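PDB 4QDJ: magnesium-protoporphyrin O-methyltransferase from Synechocystis sp., which catalyses transfer of a methyl group from S-adenosyl-L-methionine to Mg-protoporphyrin IX, giving the 13-monomethyl ester on the route to chlorophyll. Local coordinates for residues L80-A85 against Q105-Y110; R26-G31 against C71-L76; A147-L152 against R199-D204. All coordinates share one frame; numbering follows the deposited sequence.

Contact 1. Residues L80-A85 against Q105-Y110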
# COMPACT_ATOMS: atom_id res chain seq x y z
N LEU A 80 8.03 2.16 -9.05
CA LEU A 80 7.23 3.14 -9.78
C LEU A 80 8.07 4.37 -10.13
O LEU A 80 7.96 4.90 -11.24
CB LEU A 80 5.98 3.55 -8.98
CG LEU A 80 4.89 2.48 -8.86
CD1 LEU A 80 3.69 3.03 -8.12
CD2 LEU A 80 4.49 1.98 -10.25
N ALA A 81 8.90 4.81 -9.19
CA ALA A 81 9.79 5.94 -9.44
C ALA A 81 10.82 5.60 -10.51
O ALA A 81 11.16 6.43 -11.34
CB ALA A 81 10.48 6.37 -8.15
N GLN A 82 11.32 4.36 -10.47
CA GLN A 82 12.26 3.88 -11.48
C GLN A 82 11.64 3.95 -12.88
O GLN A 82 12.34 4.20 -13.86
CB GLN A 82 12.70 2.45 -11.17
CG GLN A 82 13.69 2.34 -10.02
CD GLN A 82 13.99 0.91 -9.61
OE1 GLN A 82 13.08 0.09 -9.47
NE2 GLN A 82 15.27 0.61 -9.41
N ALA A 83 10.33 3.74 -12.95
CA ALA A 83 9.61 3.77 -14.22
C ALA A 83 9.19 5.19 -14.62
O ALA A 83 8.55 5.39 -15.65
CB ALA A 83 8.40 2.85 -14.16
N GLY A 84 9.54 6.17 -13.79
CA GLY A 84 9.30 7.56 -14.13
C GLY A 84 8.15 8.26 -13.42
O GLY A 84 7.92 9.45 -13.65
N ALA A 85 7.43 7.55 -12.56
CA ALA A 85 6.31 8.16 -11.85
C ALA A 85 6.79 9.19 -10.83
O ALA A 85 7.91 9.10 -10.33
CB ALA A 85 5.47 7.10 -11.16
N GLN A 105 17.56 5.98 -1.67
CA GLN A 105 18.81 6.70 -1.89
C GLN A 105 19.90 5.79 -2.43
O GLN A 105 20.70 6.19 -3.28
CB GLN A 105 19.28 7.36 -0.59
CG GLN A 105 20.58 8.14 -0.71
CD GLN A 105 20.42 9.43 -1.51
OE1 GLN A 105 19.43 10.15 -1.36
NE2 GLN A 105 21.40 9.72 -2.35
N GLU A 106 19.92 4.55 -1.95
CA GLU A 106 20.95 3.59 -2.35
C GLU A 106 20.82 3.18 -3.81
O GLU A 106 21.82 2.98 -4.50
CB GLU A 106 20.90 2.35 -1.45
CG GLU A 106 21.42 2.57 -0.05
CD GLU A 106 21.31 1.32 0.81
OE1 GLU A 106 20.77 0.31 0.33
OE2 GLU A 106 21.77 1.36 1.98
N VAL A 107 19.59 3.06 -4.29
CA VAL A 107 19.36 2.52 -5.62
C VAL A 107 19.04 3.60 -6.66
O VAL A 107 19.29 3.41 -7.85
CB VAL A 107 18.26 1.43 -5.61
CG1 VAL A 107 16.88 2.04 -5.50
CG2 VAL A 107 18.35 0.56 -6.84
N LEU A 108 18.52 4.74 -6.21
CA LEU A 108 18.11 5.80 -7.13
C LEU A 108 19.06 6.99 -7.13
O LEU A 108 19.03 7.81 -8.05
CB LEU A 108 16.70 6.27 -6.81
CG LEU A 108 15.63 5.19 -6.84
CD1 LEU A 108 14.24 5.78 -6.71
CD2 LEU A 108 15.75 4.39 -8.12
N ALA A 109 19.90 7.08 -6.10
CA ALA A 109 20.84 8.19 -5.94
C ALA A 109 20.12 9.54 -6.01
O ALA A 109 19.24 9.82 -5.21
CB ALA A 109 21.96 8.11 -6.97
N TYR A 110 20.50 10.36 -6.99
CA TYR A 110 19.91 11.69 -7.13
C TYR A 110 18.97 11.80 -8.32
O TYR A 110 18.64 12.90 -8.77
CB TYR A 110 21.00 12.75 -7.19
CG TYR A 110 21.88 12.73 -5.96
CD1 TYR A 110 21.45 13.29 -4.77
CD2 TYR A 110 23.13 12.13 -5.99
CE1 TYR A 110 22.24 13.27 -3.64
CE2 TYR A 110 23.93 12.10 -4.87
CZ TYR A 110 23.48 12.67 -3.70
OH TYR A 110 24.27 12.64 -2.57
O HOH W 1 17.67 2.26 -10.05

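Contact 2. Residues R26-G31 against C71-L76. With SAM (S-adenosylmethionine), chain B.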
# COMPACT_ATOMS: atom_id res chain seq x y z
N ARG A 26 12.89 -7.58 6.96
CA ARG A 26 13.50 -8.83 6.52
C ARG A 26 12.66 -9.49 5.42
O ARG A 26 13.19 -9.86 4.37
CB ARG A 26 13.71 -9.78 7.70
CG ARG A 26 14.15 -11.19 7.33
CD ARG A 26 15.43 -11.21 6.49
NE ARG A 26 16.58 -10.65 7.20
CZ ARG A 26 17.54 -11.38 7.76
NH1 ARG A 26 17.50 -12.70 7.72
NH2 ARG A 26 18.55 -10.77 8.37
N ILE A 27 11.36 -9.61 5.65
CA ILE A 27 10.47 -10.21 4.66
C ILE A 27 10.52 -9.45 3.33
O ILE A 27 10.65 -10.05 2.27
CB ILE A 27 9.01 -10.28 5.16
CG1 ILE A 27 8.90 -11.25 6.35
CG2 ILE A 27 8.07 -10.72 4.04
CD1 ILE A 27 7.52 -11.32 6.96
N TYR A 28 10.43 -8.12 3.41
CA TYR A 28 10.43 -7.27 2.23
C TYR A 28 11.84 -7.02 1.68
O TYR A 28 12.00 -6.36 0.66
CB TYR A 28 9.79 -5.92 2.54
CG TYR A 28 8.30 -5.96 2.76
CD1 TYR A 28 7.52 -7.01 2.29
CD2 TYR A 28 7.66 -4.93 3.44
CE1 TYR A 28 6.15 -7.04 2.49
CE2 TYR A 28 6.29 -4.95 3.65
CZ TYR A 28 5.55 -6.00 3.17
OH TYR A 28 4.19 -6.01 3.37
N GLY A 29 12.85 -7.54 2.37
CA GLY A 29 14.23 -7.31 1.98
C GLY A 29 14.91 -8.58 1.52
O GLY A 29 14.31 -9.40 0.83
N ASP A 30 16.17 -8.74 1.90
CA ASP A 30 16.95 -9.92 1.53
C ASP A 30 17.39 -10.69 2.77
O ASP A 30 17.30 -10.17 3.89
CB ASP A 30 18.19 -9.50 0.73
CG ASP A 30 17.86 -8.60 -0.44
OD1 ASP A 30 16.84 -8.85 -1.12
OD2 ASP A 30 18.62 -7.64 -0.68
N GLY A 31 17.86 -11.91 2.57
CA GLY A 31 18.35 -12.70 3.68
C GLY A 31 17.43 -13.83 4.07
O GLY A 31 16.28 -13.91 3.62
N CYS A 71 3.21 3.04 2.55
CA CYS A 71 4.21 2.59 1.59
C CYS A 71 5.22 1.58 2.13
O CYS A 71 5.98 0.99 1.36
CB CYS A 71 4.96 3.79 1.01
SG CYS A 71 5.96 4.70 2.21
N GLY A 72 5.24 1.38 3.44
CA GLY A 72 6.17 0.44 4.05
C GLY A 72 7.61 0.84 3.78
O GLY A 72 7.98 1.99 3.97
N VAL A 73 8.42 -0.12 3.33
CA VAL A 73 9.82 0.15 3.01
C VAL A 73 10.01 0.52 1.54
O VAL A 73 11.12 0.44 1.01
CB VAL A 73 10.75 -1.03 3.39
CG1 VAL A 73 10.73 -1.27 4.89
CG2 VAL A 73 10.35 -2.29 2.63
N GLY A 74 8.92 0.91 0.88
CA GLY A 74 8.99 1.41 -0.48
C GLY A 74 9.02 0.36 -1.58
O GLY A 74 9.47 0.63 -2.69
N SER A 75 8.52 -0.84 -1.27
CA SER A 75 8.52 -1.95 -2.22
C SER A 75 7.81 -1.60 -3.53
O SER A 75 8.21 -2.08 -4.59
CB SER A 75 7.88 -3.19 -1.60
OG SER A 75 8.60 -3.62 -0.47
N LEU A 76 6.77 -0.79 -3.45
CA LEU A 76 6.07 -0.33 -4.64
C LEU A 76 6.57 1.03 -5.11
O LEU A 76 6.72 1.27 -6.30
CB LEU A 76 4.56 -0.27 -4.41
CG LEU A 76 3.74 0.26 -5.59
CD1 LEU A 76 3.79 -0.71 -6.76
CD2 LEU A 76 2.31 0.53 -5.17
N SAM B . 2.07 -1.09 1.17
CA SAM B . 3.39 -1.62 1.50
C SAM B . 3.75 -2.79 0.61
O SAM B . 2.87 -3.49 0.09
OXT SAM B . 4.92 -3.07 0.37
CB SAM B . 3.50 -2.00 2.98
CG SAM B . 2.52 -3.05 3.50
SD SAM B . 2.84 -3.46 5.24
CE SAM B . 1.99 -5.06 5.39
C5' SAM B . 1.62 -2.41 6.06
C4' SAM B . 2.14 -0.99 6.23
O4' SAM B . 1.04 -0.12 6.41
C3' SAM B . 3.04 -0.82 7.45
O3' SAM B . 4.25 -0.23 7.05
C2' SAM B . 2.28 0.13 8.35
O2' SAM B . 3.14 1.02 9.04
C1' SAM B . 1.39 0.85 7.36
N9 SAM B . 0.18 1.43 7.97
C8 SAM B . -0.69 0.83 8.83
N7 SAM B . -1.66 1.71 9.14
C5 SAM B . -1.42 2.87 8.48
C6 SAM B . -2.09 4.08 8.44
N6 SAM B . -3.20 4.26 9.15
N1 SAM B . -1.59 5.10 7.65
C2 SAM B . -0.44 4.91 6.92
N3 SAM B . 0.22 3.70 6.97
C4 SAM B . -0.27 2.70 7.73
O HOH W 2 10.40 -5.35 -1.08

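Contact 3. Residues A147-L152 against R199-D204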
# COMPACT_ATOMS: atom_id res chain seq x y z
N ALA A 147 -13.85 4.01 6.19
CA ALA A 147 -13.49 5.41 6.38
C ALA A 147 -12.16 5.72 5.70
O ALA A 147 -11.98 6.79 5.11
CB ALA A 147 -13.43 5.75 7.86
N MET A 148 -11.23 4.77 5.78
CA MET A 148 -9.93 4.93 5.14
C MET A 148 -10.05 4.99 3.62
O MET A 148 -9.44 5.84 2.98
CB MET A 148 -8.99 3.79 5.56
CG MET A 148 -8.56 3.87 7.01
SD MET A 148 -7.69 2.40 7.58
CE MET A 148 -6.29 2.36 6.47
N ILE A 149 -10.84 4.08 3.06
CA ILE A 149 -11.06 4.05 1.62
C ILE A 149 -11.72 5.34 1.14
O ILE A 149 -11.34 5.90 0.11
CB ILE A 149 -11.91 2.84 1.20
CG1 ILE A 149 -11.12 1.55 1.42
CG2 ILE A 149 -12.32 2.95 -0.26
CD1 ILE A 149 -11.94 0.29 1.25
N SER A 150 -12.70 5.82 1.90
CA SER A 150 -13.39 7.06 1.54
C SER A 150 -12.43 8.25 1.54
O SER A 150 -12.51 9.11 0.67
CB SER A 150 -14.56 7.31 2.49
OG SER A 150 -15.55 6.31 2.35
N HIS A 151 -11.51 8.28 2.50
CA HIS A 151 -10.54 9.36 2.53
C HIS A 151 -9.57 9.28 1.35
O HIS A 151 -9.28 10.28 0.71
CB HIS A 151 -9.76 9.39 3.84
CG HIS A 151 -8.82 10.55 3.93
ND1 HIS A 151 -9.25 11.83 4.21
CD2 HIS A 151 -7.48 10.64 3.75
CE1 HIS A 151 -8.21 12.65 4.22
NE2 HIS A 151 -7.12 11.95 3.93
N LEU A 152 -9.08 8.07 1.08
CA LEU A 152 -8.17 7.86 -0.04
C LEU A 152 -8.85 8.23 -1.35
O LEU A 152 -8.22 8.82 -2.24
CB LEU A 152 -7.70 6.41 -0.08
CG LEU A 152 -6.78 5.98 1.07
CD1 LEU A 152 -6.46 4.50 0.96
CD2 LEU A 152 -5.50 6.81 1.07
N ARG A 199 -16.26 -3.32 -2.75
CA ARG A 199 -16.85 -2.78 -3.97
C ARG A 199 -17.96 -1.78 -3.67
O ARG A 199 -18.11 -0.79 -4.39
CB ARG A 199 -17.38 -3.91 -4.86
CG ARG A 199 -16.31 -4.70 -5.58
CD ARG A 199 -16.94 -5.81 -6.41
NE ARG A 199 -15.95 -6.59 -7.15
CZ ARG A 199 -15.76 -6.51 -8.46
NH1 ARG A 199 -16.50 -5.68 -9.19
NH2 ARG A 199 -14.84 -7.27 -9.04
N LYS A 200 -18.73 -2.04 -2.62
CA LYS A 200 -19.81 -1.15 -2.22
C LYS A 200 -19.26 0.20 -1.77
O LYS A 200 -19.77 1.25 -2.16
CB LYS A 200 -20.65 -1.79 -1.11
CG LYS A 200 -21.82 -0.94 -0.63
CD LYS A 200 -22.76 -0.60 -1.77
CE LYS A 200 -24.09 -0.05 -1.25
NZ LYS A 200 -23.91 1.16 -0.41
N ILE A 201 -18.22 0.17 -0.94
CA ILE A 201 -17.58 1.38 -0.46
C ILE A 201 -17.00 2.19 -1.62
O ILE A 201 -17.13 3.41 -1.66
CB ILE A 201 -16.47 1.06 0.56
CG1 ILE A 201 -17.07 0.34 1.78
CG2 ILE A 201 -15.75 2.33 1.00
CD1 ILE A 201 -16.05 -0.41 2.60
N LEU A 202 -16.36 1.50 -2.56
CA LEU A 202 -15.81 2.17 -3.73
C LEU A 202 -16.91 2.80 -4.57
O LEU A 202 -16.78 3.93 -5.04
CB LEU A 202 -14.98 1.19 -4.57
CG LEU A 202 -13.63 0.80 -3.95
CD1 LEU A 202 -13.00 -0.38 -4.68
CD2 LEU A 202 -12.68 1.99 -3.95
N GLY A 203 -18.01 2.06 -4.75
CA GLY A 203 -19.15 2.56 -5.49
C GLY A 203 -19.78 3.78 -4.83
O GLY A 203 -20.17 4.73 -5.50
N ASP A 204 -19.86 3.75 -3.50
CA ASP A 204 -20.41 4.87 -2.74
C ASP A 204 -19.58 6.14 -2.93
O ASP A 204 -20.09 7.25 -2.82
CB ASP A 204 -20.51 4.53 -1.25
CG ASP A 204 -21.60 3.53 -0.95
OD1 ASP A 204 -22.50 3.34 -1.79
OD2 ASP A 204 -21.57 2.93 0.15

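Contact 1. Residues L80-A85 against Q105-Y110
Q82 and L108 face each other where two helices end, with 7.5 Å between Q82 CA and L108 CA, the nearest pair of CA atoms across the contact. Helix 77-82 finishes in a Schellman motif: G84 takes a positive phi, and the bonds G84 N to A81 O and A85 N to L80 O tie the turn back into the last helical residues. Helix 94-108 stops at A109, which also has a positive phi. These helices follow the first and second parallel strands, 65-69 and 86-91, so neighbouring crossover helices of the class I methyltransferase fold meet here at their C-terminal ends.

Most of the touching is done by the two methyl groups of L108, each with its own partner. CD2 presses on the aliphatic part of Q82, 3.5 Å from Q82 CG, and the leucine and glutamine side chains cross at about a right angle. CD1 sits deeper and meets A81 CB at 4.1 Å. With CG anti to the carbonyl carbon (chi1 -75°) and the chain then extended (chi2 173°), Q82 lays CG on L108 and carries its amide to V107, where Q82 NE2 comes to 4.0 Å from V107 CG2.

The amide bonds to no atom of 105-110 directly. Instead Q82 NE2 donates to a water 3.0 Å away, and the same water donates to V107 O. P114 touches both A81 and L108, while N112 reaches the carbonyls of A81 and A85 through its ND2.

With 141 Å² buried and no direct hydrogen bond, the two helix ends are joined by side-chain packing and one shared water; Q82 contributes both to the apolar packing, through CG, and to the water bridge, through NE2.

Contact 2. Residues R26-G31 against C71-L76
Y28 turns its CG anti to the carbonyl carbon (chi1 -70°), which sends the ring from the end of helix 19-27 toward the loop 71-76 and the S-adenosylmethionine. V73 sets CG1 anti to the carbonyl carbon (chi1 -63°), leaving CG2 between the backbone N and the carbonyl carbon, facing the root of the tyrosine. The two side chains cross obliquely: V73 CG2 lies 3.7 Å from Y28 CB and also touches the near ring carbon CD2. S75 comes in beside it, its OG 4.0 Å from Y28 CB.

Farther out the tyrosine meets the cofactor. OXT of the S-adenosylmethionine carboxylate sits over one face of the ring, and the hydroxyl reaches the reactive end, with Y28 OH 3.1 Å from the methyl carbon CE bound to the sulfonium. H44 of helix 35-58 stacks on the ring and W24 of helix 19-27 meets it at an inclined angle; both probably help hold the ring's orientation.

No hydrogen bond runs straight between the segments. A water closes the gap: it donates to Y28 O at 2.6 Å and is equally close to S75 OG, joining the end of the helix to the serine beside the carboxylate.

G72 lets the cofactor in close: with its positive phi, it brings its CA to 3.6 Å from O3' of S-adenosylmethionine. D91 anchors this turn by accepting from G72 N through OD2, while its OD1 bonds to the cofactor.

G70, G72 and G74 form the G-x-G-x-G motif that follows the first strand in class I methyltransferases; here Y28, from the N-terminal helices, covers the methionine part of the cofactor site.

Contact 3. Residues A147-L152 against R199-D204
I149 and I201 meet through their branch methyls, I149 CG2 to I201 CG2 at 3.7 Å, while the two side chains cross at about a right angle. In both residues CG1 is anti to the carbonyl carbon (chi1 -67° and -61°), which leaves CG2 anti to the backbone N, and the same short branch is offered from each helix. I201 CG2 also comes up against I149 CB.

The I149 methyl has a second neighbour on the far helix. L202 starts off to the flank, but its CD2 bends in to 3.8 Å from I149 CG2, again with the side chains roughly perpendicular. I149 and L202 both rest on L162 of strand 159-164, which takes the patch down to the sheet.

S150 lies at the margin. In the conformer modelled here, its hydroxyl is hydrogen-bonded to N205 ND2, just past the end of helix 195-204, and to S146 O in its own helix. On the outer side of the second helix, K200 NZ forms a salt bridge with D204, one turn on, reaching both carboxylate oxygens on their syn lone pairs.

The segment axes approach to 9.6 Å at a crossing angle of -36°. Helix 142-155, between strands 130-133 and 159-164, and helix 195-204, between 159-164 and 207-216, pack on one face of the sheet with strand order 3-2-1-4-5-7-6, the Rossmann-like class I methyltransferase fold.

Overall arrangement
Contacts 1 and 2 follow one another along the chain, and their centres are 15 Å apart: contact 1 pairs helices 77-82 and 94-108, and the loop of contact 2 leads into the first and touches the second through V73. Contact 3 lies on the opposite side of the chain's centre, its centre about 30 Å from that of contact 1. All three are partly buried. Contact 1 is the most peripheral and mixes apolar packing with a water bridge at its exposed margin. Contact 2, the most central, also uses a bridging water, but Y28, C71, G72 and S75 line the cofactor pocket. Contact 3 is aliphatic helix packing, with its polar groups kept to the margin.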